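Uncharacterized protein (Bacteroides ovatus, PDB 4IRT) is of unknown function but, as a beta-propeller protein with BNR-like repeats, is a putative neuraminidase that may cleave sialic acid from glycans. Local coordinates at residues 11-16 with 40-45; 21-26 with 73-78; 44-49 with 61-66; 98-103 with 111-116. One frame throughout, in Å; residues are numbered along the deposited sequence.

Contact 1. Residues 11-16 with 40-45; sequences KGYSCT and YDNDGY. With EDO (1,2-ethanediol), chain I.
Y13 N donates to Y40 O across 3.0 Å, the direct hydrogen bond between residues 11-16, where strand 5-12 runs out, and 40-45, the tight turn between strands 34-40 and 45-52. Two waters widen this junction. One accepts from N42 N and donates to K11 O; the other takes the S14 N-H and donates a hydrogen bond to N42 OD1 at 2.6 Å. Van der Waals contact comes from the Y13 side chain, whose CB rests 3.6 Å from D41 O. With CG anti to the backbone N (chi1 -168°), the ring is carried toward N42, CD1 3.6 Å from OD1 of N42. The two side chains cross at about a right angle, with the amide and ring planes 37° apart. Within the turn, a type I beta turn from D41 to G44, the D41 carboxylate folds back over the backbone: OD1 accepts from Y45 N at 3.0 Å, met from above the carboxylate plane, and weakly from D43 N. Positive phi at G44 suits glycine. A 1,2-ethanediol, probably from the crystallisation liquor, donates through O2 to N42 O. Backbone groups and water supply most polar links, which implies that the hairpin turn is fitted to the neighbouring sheet mainly through its main chain.

Contact 2. Residues 21-26 with 73-78; sequences TVFRNN and HNIISM
R24 holds I76 O side-on: NE donates at 2.8 Å in the carbonyl plane and NH2 at 3.1 Å from above it, and the oxygen lies in the guanidinium plane, at its edge. A bend at chi3 (56°) turns the guanidinium onto this carbonyl, while CG passes I75 CB. Beside it, N25 N donates to S77 OG at 3.0 Å, and N26, whose own N closes the cis peptide from N25, exchanges a reciprocal pair of backbone bonds with M78, a selenomethionine. On the apolar flank, F23 CE1 meets I75 CG1 at 3.7 Å, and I75 CG2 lies against T21. Further out, T21 OG1 sits 3.2 Å above the plane of the F23 ring, over its centre, and accepts from F23 N in an ST turn within the type I turn 21-24. S77 OG is also bonded to P127 O. Three backbone carbonyls, of N19, S38 and I76, take N-H groups of the buried guanidinium, so R24 bridges its own loop to strands 34-40 and 76-80, near the centre of the propeller.

Contact 3. Residues 44-49 with 61-66; sequences GYLVLG and HRTQYQ
An antiparallel beta hairpin, strands 45-52 and 59-63 of one four-stranded propeller blade, carries this contact; strand 45-52 also pairs with the short strand 65-66 beyond the corner at Q64, a beta bulge falling between the V47-R62 and Y45-Q66 pairs. The Y45 ring lies between two side chains. On one face Q66 CG stands 3.5 Å from the ring centroid, a CH-pi contact only 3° off the normal; on the opposite face the R62 guanidinium stacks flat, planes 9° apart, with CZ 3.9 Å from the centroid in a cation-pi contact. A bend at chi3 (82°) lays the R62 group over the ring. T63 O comes to the ring edge, 3.5 Å from CD2 of Y45. At the bulge, L46 O accepts twice, from T63 N at 3.0 Å and from T63 OG1 at 2.7 Å; the same hydroxyl oxygen takes Y65 N in an ST turn, and L46 N donates to Y65 O. L48 and H61 form a hydrogen-bonded pair. T63 therefore links both sides of the corner, and the positive charge of R62 is probably favoured by the electron-rich face of Y45.

Contact 4. Residues 98-103 with 111-116; sequences NYCRSI and GDKMPM. With EDO (1,2-ethanediol), chain J; EDO (1,2-ethanediol), chain L.
The Y99 ring is covered on one face by M116, a selenomethionine whose CE lies 3.7 Å from the centroid and 15° off the normal, a CH-pi contact; SE, farther off at 5.0 Å from the Y99 centroid, adds a Met-aromatic contact. M114 O meets the ring edge in plane, 3.5 Å from CD2 of Y99. In one of its two conformers, so with some doubt, R101 has M114 CE 3.5 Å above its guanidinium plane, over the centre, and donates through NH1 to Y99 OH. Extended beyond CG (chi3 169°), M116 reaches across the ring at about a right angle. Strand 99-101 is an edge strand of a three-stranded propeller sheet, and residues 111-116 run along its outer edge without becoming a regular strand: M114 N donates to Y99 O at 2.8 Å, G111 N to R101 O at 3.2 Å. Water joins R101 N to D112 O, and another Y99 N to M114 O. At one end K113 NZ donates to N98 OD1 at 3.1 Å from well above the amide plane. H87 and W163 bond the Y99 hydroxyl.

From the N terminus, strand 5-12 leads into contact 1, which brings residues 40-45 back to it and closes a loop holding strands 28-31 and 34-40. Contact 2 opens inside that loop, at 21-26, and closes beyond it at 73-78, so the two cross; they meet where Y40 OH approaches N74 O. Contact 3, sharing G44 and Y45 with contact 1, is nested within contact 2 and packs L46 on I76. Contact 4 follows in series, closing a short loop, and touches contact 3 through Y65 OH and G111 O. Together they tie the 5-12 sheet to the 28-63 blade, and that blade to the 76-101 sheet; contact 2 lies near the chain centre, the other three about 20 Å from it.

Contact 1. Residues 11-16 with 40-45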
loop_
_atom_site.group_PDB
_atom_site.type_symbol
_atom_site.label_atom_id
_atom_site.label_comp_id
_atom_site.label_asym_id
_atom_site.label_seq_id
_atom_site.Cartn_x
_atom_site.Cartn_y
_atom_site.Cartn_z
ATOM N N LYS A 11 -3.210 11.093 -19.251
ATOM C CA LYS A 11 -2.524 12.078 -18.443
ATOM C C LYS A 11 -3.285 12.300 -17.144
ATOM O O LYS A 11 -4.525 12.276 -17.123
ATOM C CB LYS A 11 -2.366 13.372 -19.216
ATOM C CG LYS A 11 -1.400 13.207 -20.373
ATOM C CD LYS A 11 -1.134 14.495 -21.120
ATOM C CE LYS A 11 -0.001 14.285 -22.132
ATOM N NZ LYS A 11 0.378 15.523 -22.896
ATOM N N GLY A 12 -2.532 12.526 -16.079
ATOM C CA GLY A 12 -3.104 12.730 -14.757
ATOM C C GLY A 12 -2.408 13.836 -14.022
ATOM O O GLY A 12 -1.339 14.278 -14.426
ATOM N N TYR A 13 -3.034 14.306 -12.949
ATOM C CA TYR A 13 -2.433 15.336 -12.112
ATOM C C TYR A 13 -1.020 14.954 -11.676
ATOM O O TYR A 13 -0.834 13.840 -11.217
ATOM C CB TYR A 13 -3.265 15.493 -10.856
ATOM C CG TYR A 13 -2.936 16.698 -10.030
ATOM C CD1 TYR A 13 -3.225 17.978 -10.482
ATOM C CD2 TYR A 13 -2.366 16.557 -8.763
ATOM C CE1 TYR A 13 -2.933 19.098 -9.712
ATOM C CE2 TYR A 13 -2.078 17.675 -7.982
ATOM C CZ TYR A 13 -2.367 18.936 -8.465
ATOM O OH TYR A 13 -2.104 20.031 -7.680
ATOM N N SER A 14 -0.068 15.890 -11.786
ATOM C CA SER A 14 1.331 15.653 -11.408
ATOM C C SER A 14 1.935 16.684 -10.454
ATOM O O SER A 14 3.128 16.605 -10.113
ATOM C CB SER A 14 2.210 15.554 -12.683
ATOM O OG SER A 14 1.920 14.363 -13.401
ATOM N N CYS A 15 1.151 17.659 -10.008
ATOM C CA CYS A 15 1.726 18.737 -9.200
ATOM C C CYS A 15 2.025 18.308 -7.762
ATOM O O CYS A 15 2.843 18.945 -7.084
ATOM C CB CYS A 15 0.813 19.959 -9.187
ATOM S SG CYS A 15 0.573 20.740 -10.808
ATOM N N THR A 16 1.330 17.265 -7.299
ATOM C CA THR A 16 1.657 16.551 -6.082
ATOM C C THR A 16 1.736 15.055 -6.411
ATOM O O THR A 16 1.417 14.649 -7.514
ATOM C CB THR A 16 0.590 16.714 -4.971
ATOM O OG1 THR A 16 -0.579 15.960 -5.338
ATOM C CG2 THR A 16 0.245 18.187 -4.717
ATOM N N TYR A 40 -6.614 10.720 -10.285
ATOM C CA TYR A 40 -7.166 12.047 -10.485
ATOM C C TYR A 40 -6.611 12.674 -11.762
ATOM O O TYR A 40 -5.391 12.661 -11.988
ATOM C CB TYR A 40 -6.805 12.945 -9.328
ATOM C CG TYR A 40 -7.382 12.594 -7.972
ATOM C CD1 TYR A 40 -8.728 12.769 -7.707
ATOM C CD2 TYR A 40 -6.555 12.174 -6.926
ATOM C CE1 TYR A 40 -9.254 12.452 -6.469
ATOM C CE2 TYR A 40 -7.062 11.865 -5.673
ATOM C CZ TYR A 40 -8.423 12.043 -5.435
ATOM O OH TYR A 40 -8.977 11.765 -4.196
ATOM N N ASP A 41 -7.496 13.245 -12.559
ATOM C CA ASP A 41 -7.095 14.005 -13.724
ATOM C C ASP A 41 -6.600 15.401 -13.337
ATOM O O ASP A 41 -6.609 15.780 -12.174
ATOM C CB ASP A 41 -8.192 13.987 -14.800
ATOM C CG ASP A 41 -9.354 14.922 -14.524
ATOM O OD1 ASP A 41 -9.308 15.788 -13.618
ATOM O OD2 ASP A 41 -10.368 14.789 -15.268
ATOM N N ASN A 42 -6.110 16.159 -14.308
ATOM C CA ASN A 42 -5.510 17.447 -13.991
ATOM C C ASN A 42 -6.457 18.469 -13.379
ATOM O O ASN A 42 -6.011 19.436 -12.754
ATOM C CB ASN A 42 -4.862 18.075 -15.231
ATOM C CG ASN A 42 -3.759 19.063 -14.853
ATOM O OD1 ASN A 42 -2.897 18.755 -14.026
ATOM N ND2 ASN A 42 -3.774 20.226 -15.465
ATOM N N ASP A 43 -7.752 18.275 -13.591
ATOM C CA ASP A 43 -8.776 19.121 -12.968
ATOM C C ASP A 43 -9.232 18.642 -11.584
ATOM O O ASP A 43 -10.148 19.232 -10.966
ATOM C CB ASP A 43 -9.983 19.197 -13.893
ATOM C CG ASP A 43 -9.641 19.842 -15.241
ATOM O OD1 ASP A 43 -8.874 20.821 -15.270
ATOM O OD2 ASP A 43 -10.153 19.383 -16.261
ATOM N N GLY A 44 -8.647 17.553 -11.105
ATOM C CA GLY A 44 -8.999 17.039 -9.811
ATOM C C GLY A 44 -10.113 16.016 -9.783
ATOM O O GLY A 44 -10.528 15.603 -8.696
ATOM N N TYR A 45 -10.588 15.597 -10.955
ATOM C CA TYR A 45 -11.647 14.614 -11.025
ATOM C C TYR A 45 -11.099 13.200 -10.887
ATOM O O TYR A 45 -10.062 12.849 -11.446
ATOM C CB TYR A 45 -12.465 14.735 -12.317
ATOM C CG TYR A 45 -13.423 15.901 -12.334
ATOM C CD1 TYR A 45 -12.976 17.180 -12.631
ATOM C CD2 TYR A 45 -14.769 15.733 -12.048
ATOM C CE1 TYR A 45 -13.846 18.267 -12.655
ATOM C CE2 TYR A 45 -15.642 16.811 -12.055
ATOM C CZ TYR A 45 -15.170 18.071 -12.361
ATOM O OH TYR A 45 -16.014 19.157 -12.366
HETATM C C1 EDO I . -6.268 21.043 -9.111
HETATM O O1 EDO I . -6.000 22.244 -8.388
HETATM C C2 EDO I . -6.968 21.379 -10.409
HETATM O O2 EDO I . -5.966 21.751 -11.360
HETATM O O HOH W 1 -5.429 15.011 -16.929
HETATM O O HOH W 2 -0.441 18.403 -13.203
#

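Contact 2. Residues 21-26 with 73-78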
loop_
_atom_site.group_PDB
_atom_site.type_symbol
_atom_site.label_atom_id
_atom_site.label_comp_id
_atom_site.label_asym_id
_atom_site.label_seq_id
_atom_site.Cartn_x
_atom_site.Cartn_y
_atom_site.Cartn_z
ATOM N N THR A 21 1.343 7.297 -4.369
ATOM C CA THR A 21 1.879 6.972 -3.056
ATOM C C THR A 21 1.885 5.457 -2.885
ATOM O O THR A 21 1.166 4.714 -3.577
ATOM C CB THR A 21 1.096 7.598 -1.889
ATOM O OG1 THR A 21 -0.067 6.800 -1.611
ATOM C CG2 THR A 21 0.724 9.070 -2.181
ATOM N N VAL A 22 2.736 4.997 -1.973
ATOM C CA VAL A 22 2.926 3.575 -1.720
ATOM C C VAL A 22 1.663 2.965 -1.103
ATOM O O VAL A 22 1.461 1.753 -1.200
ATOM C CB VAL A 22 4.168 3.356 -0.805
ATOM C CG1 VAL A 22 3.857 3.748 0.638
ATOM C CG2 VAL A 22 4.656 1.932 -0.865
ATOM N N PHE A 23 0.795 3.806 -0.540
ATOM C CA PHE A 23 -0.340 3.342 0.233
ATOM C C PHE A 23 -1.678 3.415 -0.533
ATOM O O PHE A 23 -2.739 3.301 0.054
ATOM C CB PHE A 23 -0.426 4.023 1.602
ATOM C CG PHE A 23 -0.424 5.520 1.561
ATOM C CD1 PHE A 23 -1.592 6.232 1.378
ATOM C CD2 PHE A 23 0.763 6.226 1.762
ATOM C CE1 PHE A 23 -1.575 7.613 1.329
ATOM C CE2 PHE A 23 0.783 7.608 1.729
ATOM C CZ PHE A 23 -0.385 8.302 1.508
ATOM N N ARG A 24 -1.610 3.548 -1.848
ATOM C CA ARG A 24 -2.779 3.313 -2.678
ATOM C C ARG A 24 -3.050 1.811 -2.751
ATOM O O ARG A 24 -2.270 1.051 -3.321
ATOM C CB ARG A 24 -2.554 3.923 -4.059
ATOM C CG ARG A 24 -2.387 5.445 -4.011
ATOM C CD ARG A 24 -2.656 6.145 -5.359
ATOM N NE ARG A 24 -3.989 5.829 -5.862
ATOM C CZ ARG A 24 -4.387 5.810 -7.136
ATOM N NH1 ARG A 24 -3.610 6.246 -8.144
ATOM N NH2 ARG A 24 -5.631 5.416 -7.418
ATOM N N ASN A 25 -4.151 1.385 -2.152
ATOM C CA ASN A 25 -4.481 -0.033 -2.016
ATOM C C ASN A 25 -5.918 -0.231 -2.458
ATOM O O ASN A 25 -6.823 -0.319 -1.597
ATOM C CB ASN A 25 -4.285 -0.473 -0.544
ATOM C CG ASN A 25 -2.804 -0.676 -0.194
ATOM O OD1 ASN A 25 -2.161 -1.585 -0.704
ATOM N ND2 ASN A 25 -2.269 0.176 0.626
ATOM N N ASN A 26 -6.191 -0.295 -3.774
ATOM C CA ASN A 26 -5.249 -0.312 -4.893
ATOM C C ASN A 26 -5.454 0.854 -5.860
ATOM O O ASN A 26 -6.536 1.498 -5.929
ATOM C CB ASN A 26 -5.486 -1.575 -5.717
ATOM C CG ASN A 26 -4.901 -2.806 -5.085
ATOM O OD1 ASN A 26 -4.729 -2.892 -3.858
ATOM N ND2 ASN A 26 -4.612 -3.792 -5.920
ATOM N N HIS A 73 -2.032 13.467 0.708
ATOM C CA HIS A 73 -2.661 12.448 1.540
ATOM C C HIS A 73 -3.935 11.874 0.953
ATOM O O HIS A 73 -4.333 10.739 1.291
ATOM C CB HIS A 73 -3.010 12.987 2.923
ATOM C CG HIS A 73 -1.808 13.329 3.744
ATOM N ND1 HIS A 73 -1.174 14.546 3.659
ATOM C CD2 HIS A 73 -1.111 12.602 4.647
ATOM C CE1 HIS A 73 -0.128 14.549 4.470
ATOM N NE2 HIS A 73 -0.087 13.392 5.103
ATOM N N ASN A 74 -4.586 12.682 0.121
ATOM C CA ASN A 74 -5.991 12.500 -0.230
ATOM C C ASN A 74 -6.224 11.477 -1.383
ATOM O O ASN A 74 -6.976 11.715 -2.344
ATOM C CB ASN A 74 -6.617 13.850 -0.560
ATOM C CG ASN A 74 -6.818 14.727 0.663
ATOM O OD1 ASN A 74 -5.913 14.876 1.504
ATOM N ND2 ASN A 74 -7.995 15.333 0.761
ATOM N N ILE A 75 -5.570 10.328 -1.238
ATOM C CA ILE A 75 -5.507 9.317 -2.294
ATOM C C ILE A 75 -6.818 8.588 -2.572
ATOM O O ILE A 75 -7.768 8.642 -1.781
ATOM C CB ILE A 75 -4.414 8.281 -1.972
ATOM C CG1 ILE A 75 -4.743 7.535 -0.663
ATOM C CG2 ILE A 75 -3.073 8.983 -1.877
ATOM C CD1 ILE A 75 -5.289 6.164 -0.890
ATOM N N ILE A 76 -6.822 7.885 -3.686
ATOM C CA ILE A 76 -7.889 6.988 -4.100
ATOM C C ILE A 76 -7.395 5.545 -3.895
ATOM O O ILE A 76 -6.321 5.147 -4.416
ATOM C CB ILE A 76 -8.173 7.131 -5.607
ATOM C CG1 ILE A 76 -8.569 8.560 -5.993
ATOM C CG2 ILE A 76 -9.245 6.122 -6.059
ATOM C CD1 ILE A 76 -8.139 8.917 -7.411
ATOM N N SER A 77 -8.188 4.750 -3.197
ATOM C CA SER A 77 -8.007 3.307 -3.157
ATOM C C SER A 77 -9.254 2.618 -3.714
ATOM O O SER A 77 -10.399 2.974 -3.358
ATOM C CB SER A 77 -7.787 2.826 -1.716
ATOM O OG SER A 77 -6.483 3.111 -1.220
HETATM N N MSE A 78 -9.025 1.606 -4.550
HETATM C CA MSE A 78 -10.089 0.822 -5.174
HETATM C C MSE A 78 -9.878 -0.669 -5.019
HETATM O O MSE A 78 -8.770 -1.146 -4.677
HETATM C CB MSE A 78 -10.192 1.183 -6.653
HETATM C CG MSE A 78 -9.251 0.378 -7.514
HETATM SE SE MSE A 78 -8.987 0.986 -9.356
HETATM C CE MSE A 78 -10.805 1.019 -9.926
#

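Contact 3. Residues 44-49 with 61-66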
loop_
_atom_site.group_PDB
_atom_site.type_symbol
_atom_site.label_atom_id
_atom_site.label_comp_id
_atom_site.label_asym_id
_atom_site.label_seq_id
_atom_site.Cartn_x
_atom_site.Cartn_y
_atom_site.Cartn_z
ATOM N N GLY A 44 -8.647 17.553 -11.105
ATOM C CA GLY A 44 -8.999 17.039 -9.811
ATOM C C GLY A 44 -10.113 16.016 -9.783
ATOM O O GLY A 44 -10.528 15.603 -8.696
ATOM N N TYR A 45 -10.588 15.597 -10.955
ATOM C CA TYR A 45 -11.647 14.614 -11.025
ATOM C C TYR A 45 -11.099 13.200 -10.887
ATOM O O TYR A 45 -10.062 12.849 -11.446
ATOM C CB TYR A 45 -12.465 14.735 -12.317
ATOM C CG TYR A 45 -13.423 15.901 -12.334
ATOM C CD1 TYR A 45 -12.976 17.180 -12.631
ATOM C CD2 TYR A 45 -14.769 15.733 -12.048
ATOM C CE1 TYR A 45 -13.846 18.267 -12.655
ATOM C CE2 TYR A 45 -15.642 16.811 -12.055
ATOM C CZ TYR A 45 -15.170 18.071 -12.361
ATOM O OH TYR A 45 -16.014 19.157 -12.366
ATOM N N LEU A 46 -11.847 12.375 -10.164
ATOM C CA LEU A 46 -11.564 10.966 -10.054
ATOM C C LEU A 46 -11.946 10.343 -11.373
ATOM O O LEU A 46 -13.106 10.460 -11.789
ATOM C CB LEU A 46 -12.437 10.363 -8.941
ATOM C CG LEU A 46 -12.622 8.854 -8.912
ATOM C CD1 LEU A 46 -11.289 8.172 -8.710
ATOM C CD2 LEU A 46 -13.567 8.463 -7.801
ATOM N N VAL A 47 -10.981 9.695 -12.012
ATOM C CA VAL A 47 -11.180 8.960 -13.233
ATOM C C VAL A 47 -11.060 7.468 -12.902
ATOM O O VAL A 47 -10.152 7.058 -12.164
ATOM C CB VAL A 47 -10.090 9.341 -14.257
ATOM C CG1 VAL A 47 -10.177 8.483 -15.505
ATOM C CG2 VAL A 47 -10.204 10.817 -14.607
ATOM N N LEU A 48 -11.963 6.655 -13.457
ATOM C CA LEU A 48 -11.854 5.190 -13.402
ATOM C C LEU A 48 -11.685 4.667 -14.826
ATOM O O LEU A 48 -12.292 5.195 -15.764
ATOM C CB LEU A 48 -13.098 4.572 -12.763
ATOM C CG LEU A 48 -13.472 4.986 -11.348
ATOM C CD1 LEU A 48 -14.683 4.213 -10.893
ATOM C CD2 LEU A 48 -12.325 4.768 -10.368
ATOM N N GLY A 49 -10.837 3.660 -14.993
ATOM C CA GLY A 49 -10.609 3.060 -16.276
ATOM C C GLY A 49 -10.511 1.553 -16.216
ATOM O O GLY A 49 -10.270 0.980 -15.171
ATOM N N HIS A 61 -13.388 6.821 -17.771
ATOM C CA HIS A 61 -14.643 7.496 -17.377
ATOM C C HIS A 61 -14.314 8.523 -16.311
ATOM O O HIS A 61 -13.831 8.163 -15.234
ATOM C CB HIS A 61 -15.671 6.497 -16.841
ATOM C CG HIS A 61 -16.881 7.141 -16.240
ATOM N ND1 HIS A 61 -17.801 7.850 -16.991
ATOM C CD2 HIS A 61 -17.318 7.199 -14.963
ATOM C CE1 HIS A 61 -18.769 8.282 -16.198
ATOM N NE2 HIS A 61 -18.476 7.941 -14.962
ATOM N N ARG A 62 -14.522 9.798 -16.636
ATOM C CA ARG A 62 -14.437 10.852 -15.616
ATOM C C ARG A 62 -15.708 10.796 -14.759
ATOM O O ARG A 62 -16.820 10.967 -15.275
ATOM C CB ARG A 62 -14.301 12.236 -16.245
ATOM C CG ARG A 62 -13.898 13.277 -15.205
ATOM C CD ARG A 62 -13.790 14.673 -15.767
ATOM N NE ARG A 62 -15.092 15.293 -15.850
ATOM C CZ ARG A 62 -15.312 16.582 -16.110
ATOM N NH1 ARG A 62 -14.290 17.423 -16.300
ATOM N NH2 ARG A 62 -16.576 17.033 -16.156
ATOM N N THR A 63 -15.547 10.506 -13.475
ATOM C CA THR A 63 -16.681 10.388 -12.574
ATOM C C THR A 63 -17.190 11.783 -12.193
ATOM O O THR A 63 -16.644 12.809 -12.624
ATOM C CB THR A 63 -16.319 9.621 -11.285
ATOM O OG1 THR A 63 -15.472 10.444 -10.451
ATOM C CG2 THR A 63 -15.585 8.304 -11.598
ATOM N N GLN A 64 -18.200 11.787 -11.343
ATOM C CA GLN A 64 -18.840 13.002 -10.888
ATOM C C GLN A 64 -18.102 13.591 -9.685
ATOM O O GLN A 64 -18.521 14.622 -9.154
ATOM C CB GLN A 64 -20.300 12.706 -10.512
ATOM C CG GLN A 64 -20.478 11.750 -9.313
ATOM C CD GLN A 64 -20.688 10.311 -9.732
ATOM O OE1 GLN A 64 -19.925 9.787 -10.549
ATOM N NE2 GLN A 64 -21.690 9.646 -9.146
ATOM N N TYR A 65 -17.022 12.940 -9.251
ATOM C CA TYR A 65 -16.321 13.324 -8.034
ATOM C C TYR A 65 -14.963 13.954 -8.288
ATOM O O TYR A 65 -14.270 13.611 -9.237
ATOM C CB TYR A 65 -16.142 12.107 -7.125
ATOM C CG TYR A 65 -17.476 11.496 -6.750
ATOM C CD1 TYR A 65 -18.425 12.239 -6.039
ATOM C CD2 TYR A 65 -17.802 10.197 -7.114
ATOM C CE1 TYR A 65 -19.654 11.699 -5.693
ATOM C CE2 TYR A 65 -19.031 9.646 -6.762
ATOM C CZ TYR A 65 -19.948 10.404 -6.061
ATOM O OH TYR A 65 -21.183 9.893 -5.710
ATOM N N GLN A 66 -14.628 14.888 -7.406
ATOM C CA GLN A 66 -13.332 15.526 -7.362
ATOM C C GLN A 66 -12.651 15.232 -6.054
ATOM O O GLN A 66 -13.313 14.908 -5.069
ATOM C CB GLN A 66 -13.483 17.024 -7.480
ATOM C CG GLN A 66 -13.820 17.490 -8.866
ATOM C CD GLN A 66 -14.000 18.990 -8.903
ATOM O OE1 GLN A 66 -14.978 19.478 -8.421
ATOM N NE2 GLN A 66 -13.052 19.714 -9.500
#

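Contact 4. Residues 98-103 with 111-116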
loop_
_atom_site.group_PDB
_atom_site.type_symbol
_atom_site.label_atom_id
_atom_site.label_comp_id
_atom_site.label_asym_id
_atom_site.label_seq_id
_atom_site.Cartn_x
_atom_site.Cartn_y
_atom_site.Cartn_z
ATOM N N ASN A 98 -15.653 9.150 2.245
ATOM C CA ASN A 98 -16.064 9.174 0.836
ATOM C C ASN A 98 -15.893 7.784 0.260
ATOM O O ASN A 98 -14.755 7.309 0.131
ATOM C CB ASN A 98 -15.164 10.105 0.035
ATOM C CG ASN A 98 -15.226 11.545 0.534
ATOM O OD1 ASN A 98 -16.317 12.101 0.732
ATOM N ND2 ASN A 98 -14.054 12.158 0.741
ATOM N N TYR A 99 -17.025 7.161 -0.084
ATOM C CA TYR A 99 -17.103 5.769 -0.500
ATOM C C TYR A 99 -18.253 5.579 -1.500
ATOM O O TYR A 99 -19.405 5.982 -1.226
ATOM C CB TYR A 99 -17.317 4.868 0.727
ATOM C CG TYR A 99 -17.719 3.468 0.380
ATOM C CD1 TYR A 99 -16.924 2.675 -0.448
ATOM C CD2 TYR A 99 -18.910 2.930 0.854
ATOM C CE1 TYR A 99 -17.297 1.377 -0.771
ATOM C CE2 TYR A 99 -19.288 1.641 0.547
ATOM C CZ TYR A 99 -18.495 0.868 -0.276
ATOM O OH TYR A 99 -18.871 -0.413 -0.580
ATOM N N CYS A 100 -17.929 4.985 -2.642
ATOM C CA CYS A 100 -18.879 4.713 -3.709
ATOM C C CYS A 100 -18.660 3.325 -4.245
ATOM O O CYS A 100 -17.567 2.724 -4.064
ATOM C CB CYS A 100 -18.635 5.636 -4.881
ATOM S SG CYS A 100 -18.850 7.338 -4.428
ATOM N N ARG A 101 -19.659 2.854 -4.997
ATOM C CA ARG A 101 -19.586 1.545 -5.653
ATOM C C ARG A 101 -20.118 1.679 -7.057
ATOM O O ARG A 101 -20.966 2.527 -7.323
ATOM C CB ARG A 101 -20.457 0.503 -4.947
ATOM C CG ARG A 101 -19.868 -0.152 -3.709
ATOM C CD ARG A 101 -20.699 -1.365 -3.296
ATOM N NE ARG A 101 -22.099 -1.054 -2.972
ATOM C CZ ARG A 101 -22.620 -0.936 -1.743
ATOM N NH1 ARG A 101 -21.881 -1.070 -0.650
ATOM N NH2 ARG A 101 -23.911 -0.672 -1.609
ATOM N N SER A 102 -19.620 0.826 -7.956
ATOM C CA SER A 102 -20.165 0.655 -9.306
ATOM C C SER A 102 -21.661 0.519 -9.258
ATOM O O SER A 102 -22.199 -0.162 -8.371
ATOM C CB SER A 102 -19.644 -0.647 -9.933
ATOM O OG SER A 102 -18.289 -0.586 -10.226
ATOM N N ILE A 103 -22.352 1.088 -10.246
ATOM C CA ILE A 103 -23.810 0.919 -10.339
ATOM C C ILE A 103 -24.194 -0.488 -10.826
ATOM O O ILE A 103 -25.321 -0.905 -10.659
ATOM C CB ILE A 103 -24.467 1.975 -11.261
ATOM C CG1 ILE A 103 -24.026 1.820 -12.717
ATOM C CG2 ILE A 103 -24.170 3.394 -10.769
ATOM C CD1 ILE A 103 -24.777 2.772 -13.648
ATOM N N GLY A 111 -22.400 5.244 -8.157
ATOM C CA GLY A 111 -23.534 5.880 -7.495
ATOM C C GLY A 111 -23.110 6.989 -6.538
ATOM O O GLY A 111 -21.977 7.487 -6.576
ATOM N N ASP A 112 -24.028 7.348 -5.649
ATOM C CA ASP A 112 -23.774 8.364 -4.648
ATOM C C ASP A 112 -22.809 7.835 -3.579
ATOM O O ASP A 112 -22.667 6.619 -3.375
ATOM C CB ASP A 112 -25.076 8.796 -3.957
ATOM C CG ASP A 112 -26.117 9.357 -4.913
ATOM O OD1 ASP A 112 -25.817 9.738 -6.050
ATOM O OD2 ASP A 112 -27.268 9.447 -4.484
ATOM N N LYS A 113 -22.174 8.776 -2.886
ATOM C CA LYS A 113 -21.405 8.474 -1.672
ATOM C C LYS A 113 -22.320 7.812 -0.641
ATOM O O LYS A 113 -23.478 8.228 -0.481
ATOM C CB LYS A 113 -20.778 9.761 -1.117
ATOM C CG LYS A 113 -19.653 10.328 -1.980
ATOM C CD LYS A 113 -19.061 11.601 -1.419
ATOM C CE LYS A 113 -17.916 12.099 -2.311
ATOM N NZ LYS A 113 -17.357 13.422 -1.865
HETATM N N MSE A 114 -21.811 6.764 0.012
HETATM C CA MSE A 114 -22.541 5.958 0.974
HETATM C C MSE A 114 -21.733 5.737 2.238
HETATM O O MSE A 114 -20.509 5.768 2.211
HETATM C CB MSE A 114 -22.783 4.544 0.443
HETATM C CG MSE A 114 -23.629 4.561 -0.807
HETATM SE SE MSE A 114 -23.764 2.714 -1.492
HETATM C CE MSE A 114 -21.954 2.447 -2.094
ATOM N N PRO A 115 -22.419 5.496 3.365
ATOM C CA PRO A 115 -21.741 5.022 4.553
ATOM C C PRO A 115 -21.356 3.563 4.414
ATOM O O PRO A 115 -21.817 2.881 3.484
ATOM C CB PRO A 115 -22.794 5.197 5.654
ATOM C CG PRO A 115 -24.107 5.043 4.961
ATOM C CD PRO A 115 -23.889 5.550 3.548
HETATM N N MSE A 116 -20.495 3.090 5.314
HETATM C CA MSE A 116 -20.226 1.675 5.438
HETATM C C MSE A 116 -21.060 1.178 6.590
HETATM O O MSE A 116 -22.109 0.549 6.366
HETATM C CB MSE A 116 -18.727 1.422 5.590
HETATM C CG MSE A 116 -18.010 1.613 4.239
HETATM SE SE MSE A 116 -16.080 1.430 4.562
HETATM C CE MSE A 116 -15.566 1.356 2.674
HETATM C C1 EDO J . -25.979 4.926 -4.777
HETATM O O1 EDO J . -26.473 5.944 -5.660
HETATM C C2 EDO J . -26.611 5.059 -3.411
HETATM O O2 EDO J . -27.813 4.299 -3.409
HETATM C C1 EDO L . -11.757 16.508 1.488
HETATM O O1 EDO L . -12.167 17.875 1.197
HETATM C C2 EDO L . -12.940 15.620 1.870
HETATM O O2 EDO L . -13.669 15.161 0.712
HETATM O O HOH W 3 -19.270 8.219 1.522
HETATM O O HOH W 4 -22.120 4.340 -4.885
HETATM O O HOH W 5 -22.567 0.466 2.007
#